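Local coordinates for phosphopantetheine attachment site family protein (PDB 4HKG), which probably serves as a free-standing peptidyl carrier protein, holding intermediates on a phosphopantetheine arm in an uncharacterized secondary metabolic pathway, at residues Lys5-Trp10 and Ala73-Leu78. Sequence-based numbering, arbitrary orientation.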
ATOM      1  N   LYS A   5      -6.879 -14.319  -1.454  1.00 24.28           N
ATOM      2  CA  LYS A   5      -6.561 -12.898  -1.603  1.00 17.65           C
ATOM      3  C   LYS A   5      -7.585 -11.998  -0.917  1.00 17.09           C
ATOM      4  O   LYS A   5      -8.356 -11.277  -1.560  1.00 20.17           O
ATOM      5  CB  LYS A   5      -6.386 -12.517  -3.076  1.00 19.90           C
ATOM      6  CG  LYS A   5      -5.237 -13.248  -3.759  1.00 18.67           C
ATOM      7  CD  LYS A   5      -4.813 -12.532  -5.038  1.00 23.00           C
ATOM      8  CE  LYS A   5      -3.683 -13.271  -5.742  1.00 23.26           C
ATOM      9  NZ  LYS A   5      -4.102 -14.627  -6.186  1.00 23.31           N
ATOM     10  N   ASP A   6      -7.573 -12.043   0.405  1.00 14.29           N
ATOM     11  CA  ASP A   6      -8.442 -11.196   1.198  1.00 14.21           C
ATOM     12  C   ASP A   6      -7.694  -9.933   1.624  1.00 11.82           C
ATOM     13  O   ASP A   6      -6.603  -9.630   1.131  1.00 12.59           O
ATOM     14  CB  ASP A   6      -8.984 -11.961   2.411  1.00 16.22           C
ATOM     15  CG  ASP A   6      -7.892 -12.605   3.242  1.00 17.11           C
ATOM     16  OD1 ASP A   6      -6.698 -12.259   3.087  1.00 15.41           O
ATOM     17  OD2 ASP A   6      -8.240 -13.467   4.081  1.00 22.59           O
ATOM     18  N   LYS A   7      -8.282  -9.197   2.550  1.00 13.42           N
ATOM     19  CA  LYS A   7      -7.685  -7.957   3.019  1.00 13.02           C
ATOM     20  C   LYS A   7      -6.300  -8.192   3.616  1.00 11.56           C
ATOM     21  O   LYS A   7      -5.361  -7.449   3.322  1.00 10.62           O
ATOM     22  CB  LYS A   7      -8.604  -7.288   4.040  1.00 12.81           C
ATOM     23  CG  LYS A   7      -8.094  -5.944   4.535  1.00 12.89           C
ATOM     24  CD  LYS A   7      -8.963  -5.439   5.671  1.00 14.02           C
ATOM     25  CE  LYS A   7      -8.471  -4.101   6.197  1.00 14.79           C
ATOM     26  NZ  LYS A   7      -9.216  -3.693   7.418  1.00 15.20           N
ATOM     27  N   ALA A   8      -6.168  -9.229   4.438  1.00 11.36           N
ATOM     28  CA  ALA A   8      -4.896  -9.549   5.079  1.00 12.30           C
ATOM     29  C   ALA A   8      -3.807  -9.884   4.060  1.00 11.20           C
ATOM     30  O   ALA A   8      -2.650  -9.530   4.255  1.00 11.35           O
ATOM     31  CB  ALA A   8      -5.072 -10.691   6.075  1.00 14.22           C
ATOM     32  N   TYR A   9      -4.177 -10.565   2.981  1.00 11.13           N
ATOM     33  CA  TYR A   9      -3.241 -10.880   1.905  1.00 10.45           C
ATOM     34  C   TYR A   9      -2.670  -9.591   1.308  1.00 10.77           C
ATOM     35  O   TYR A   9      -1.448  -9.406   1.228  1.00 10.53           O
ATOM     36  CB  TYR A   9      -3.969 -11.690   0.834  1.00 10.97           C
ATOM     37  CG  TYR A   9      -3.118 -12.153  -0.324  1.00 11.63           C
ATOM     38  CD1 TYR A   9      -2.529 -13.408  -0.313  1.00 13.19           C
ATOM     39  CD2 TYR A   9      -2.934 -11.348  -1.442  1.00 11.62           C
ATOM     40  CE1 TYR A   9      -1.772 -13.856  -1.383  1.00 14.29           C
ATOM     41  CE2 TYR A   9      -2.177 -11.786  -2.519  1.00 13.43           C
ATOM     42  CZ  TYR A   9      -1.595 -13.029  -2.479  1.00 13.77           C
ATOM     43  OH  TYR A   9      -0.844 -13.459  -3.549  1.00 16.83           O
ATOM     44  N   TRP A  10      -3.551  -8.685   0.891  1.00  9.27           N
ATOM     45  CA  TRP A  10      -3.081  -7.444   0.289  1.00  9.44           C
ATOM     46  C   TRP A  10      -2.379  -6.542   1.297  1.00  9.81           C
ATOM     47  O   TRP A  10      -1.428  -5.843   0.950  1.00  9.65           O
ATOM     48  CB  TRP A  10      -4.221  -6.707  -0.422  1.00  9.68           C
ATOM     49  CG  TRP A  10      -4.653  -7.420  -1.647  1.00 10.57           C
ATOM     50  CD1 TRP A  10      -5.876  -7.987  -1.886  1.00 12.76           C
ATOM     51  CD2 TRP A  10      -3.852  -7.696  -2.798  1.00 11.72           C
ATOM     52  NE1 TRP A  10      -5.885  -8.577  -3.127  1.00 13.61           N
ATOM     53  CE2 TRP A  10      -4.654  -8.413  -3.704  1.00 12.45           C
ATOM     54  CE3 TRP A  10      -2.536  -7.391  -3.153  1.00 11.56           C
ATOM     55  CZ2 TRP A  10      -4.183  -8.833  -4.942  1.00 15.01           C
ATOM     56  CZ3 TRP A  10      -2.070  -7.811  -4.380  1.00 15.20           C
ATOM     57  CH2 TRP A  10      -2.888  -8.526  -5.257  1.00 15.28           C
ATOM     58  N   ALA A  73      -6.206   0.535   4.777  1.00  9.28           N
ATOM     59  CA  ALA A  73      -7.242   1.196   3.979  1.00  9.51           C
ATOM     60  C   ALA A  73      -7.015   0.905   2.495  1.00  8.82           C
ATOM     61  O   ALA A  73      -7.968   0.640   1.745  1.00  9.80           O
ATOM     62  CB  ALA A  73      -7.266   2.695   4.244  1.00  9.92           C
ATOM     63  N   LEU A  74      -5.754   0.931   2.076  1.00  8.66           N
ATOM     64  CA  LEU A  74      -5.434   0.624   0.689  1.00  8.37           C
ATOM     65  C   LEU A  74      -5.715  -0.847   0.376  1.00  9.07           C
ATOM     66  O   LEU A  74      -6.223  -1.171  -0.698  1.00  9.62           O
ATOM     67  CB  LEU A  74      -3.988   0.995   0.361  1.00  9.16           C
ATOM     68  CG  LEU A  74      -3.574   0.882  -1.110  1.00  8.67           C
ATOM     69  CD1 LEU A  74      -4.402   1.801  -2.012  1.00 11.66           C
ATOM     70  CD2 LEU A  74      -2.091   1.190  -1.240  1.00  9.97           C
ATOM     71  N   ALA A  75      -5.421  -1.739   1.320  1.00  8.26           N
ATOM     72  CA  ALA A  75      -5.732  -3.159   1.154  1.00  9.16           C
ATOM     73  C   ALA A  75      -7.225  -3.381   0.976  1.00  8.85           C
ATOM     74  O   ALA A  75      -7.645  -4.168   0.118  1.00 10.65           O
ATOM     75  CB  ALA A  75      -5.222  -3.960   2.335  1.00  9.28           C
ATOM     76  N   GLU A  76      -8.024  -2.684   1.785  1.00  9.27           N
ATOM     77  CA  GLU A  76      -9.475  -2.751   1.688  1.00 10.75           C
ATOM     78  C   GLU A  76      -9.931  -2.338   0.293  1.00  9.73           C
ATOM     79  O   GLU A  76     -10.803  -2.976  -0.301  1.00 11.19           O
ATOM     80  CB  GLU A  76     -10.114  -1.848   2.752  1.00 11.78           C
ATOM     81  CG  GLU A  76     -11.632  -1.813   2.720  1.00 14.00           C
ATOM     82  CD  GLU A  76     -12.258  -2.871   3.595  1.00 18.11           C
ATOM     83  OE1 GLU A  76     -11.527  -3.476   4.407  1.00 16.42           O
ATOM     84  OE2 GLU A  76     -13.483  -3.092   3.480  1.00 18.43           O
ATOM     85  N   TYR A  77      -9.338  -1.267  -0.228  1.00 10.11           N
ATOM     86  CA  TYR A  77      -9.662  -0.790  -1.567  1.00 11.71           C
ATOM     87  C   TYR A  77      -9.356  -1.843  -2.638  1.00  9.92           C
ATOM     88  O   TYR A  77     -10.183  -2.102  -3.515  1.00 12.00           O
ATOM     89  CB  TYR A  77      -8.938   0.526  -1.869  1.00 11.44           C
ATOM     90  CG  TYR A  77      -9.170   1.019  -3.273  1.00 11.78           C
ATOM     91  CD1 TYR A  77     -10.357   1.640  -3.617  1.00 14.59           C
ATOM     92  CD2 TYR A  77      -8.205   0.851  -4.258  1.00 14.38           C
ATOM     93  CE1 TYR A  77     -10.581   2.089  -4.900  1.00 17.25           C
ATOM     94  CE2 TYR A  77      -8.420   1.299  -5.551  1.00 16.01           C
ATOM     95  CZ  TYR A  77      -9.611   1.914  -5.861  1.00 16.93           C
ATOM     96  OH  TYR A  77      -9.852   2.369  -7.137  1.00 22.95           O
ATOM     97  N   LEU A  78      -8.177  -2.463  -2.550  1.00 10.34           N
ATOM     98  CA  LEU A  78      -7.799  -3.483  -3.524  1.00 10.68           C
ATOM     99  C   LEU A  78      -8.771  -4.649  -3.534  1.00 11.65           C
ATOM    100  O   LEU A  78      -9.167  -5.119  -4.600  1.00 13.18           O
ATOM    101  CB  LEU A  78      -6.381  -3.999  -3.272  1.00 12.14           C
ATOM    102  CG  LEU A  78      -5.263  -2.993  -3.505  1.00 11.65           C
ATOM    103  CD1 LEU A  78      -3.928  -3.676  -3.330  1.00 13.57           C
ATOM    104  CD2 LEU A  78      -5.369  -2.373  -4.893  1.00 15.32           C
TER
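The first and last helices of the carrier-protein bundle, 7-22 and 71-82, pack against each other here through Trp-10, Ala-75 and Leu-78. The CA atoms come nearest at Trp-10 and Ala-75, 5.1 Å apart, a spacing consistent with the small side chain of Ala-75. The methyl CB of Ala-75 lies 3.6 Å from Lys-7 O. It also meets Trp-10 CB at 4.0 Å. With its CG anti to the carbonyl carbon (chi1 -70°), Trp-10 lays one indole face against Leu-78, whose CD1 stands 3.7 Å above the plane, displaced toward the rim. Tyr-9 CD2 lies over the centre of the opposite face, which places the indole between Tyr-9 and Leu-78. In this four-helix fold, Leu-78 also reaches Leu-52 of helix 42-56, while Trp-10 touches Thr-56, tying both sides of the pair to a third helix. At the exposed margin, the extended Lys-7 chain runs past the bent Glu-76 side chain: OE1 of Glu-76 is 3.5 Å from Lys-7 CD and makes a long salt bridge of 3.8 Å to Lys-7 NZ. Asp-6 N-caps helix 7-22, its OD1 accepting from Tyr-9 N at 3.0 Å with an N-H...O angle of 155°.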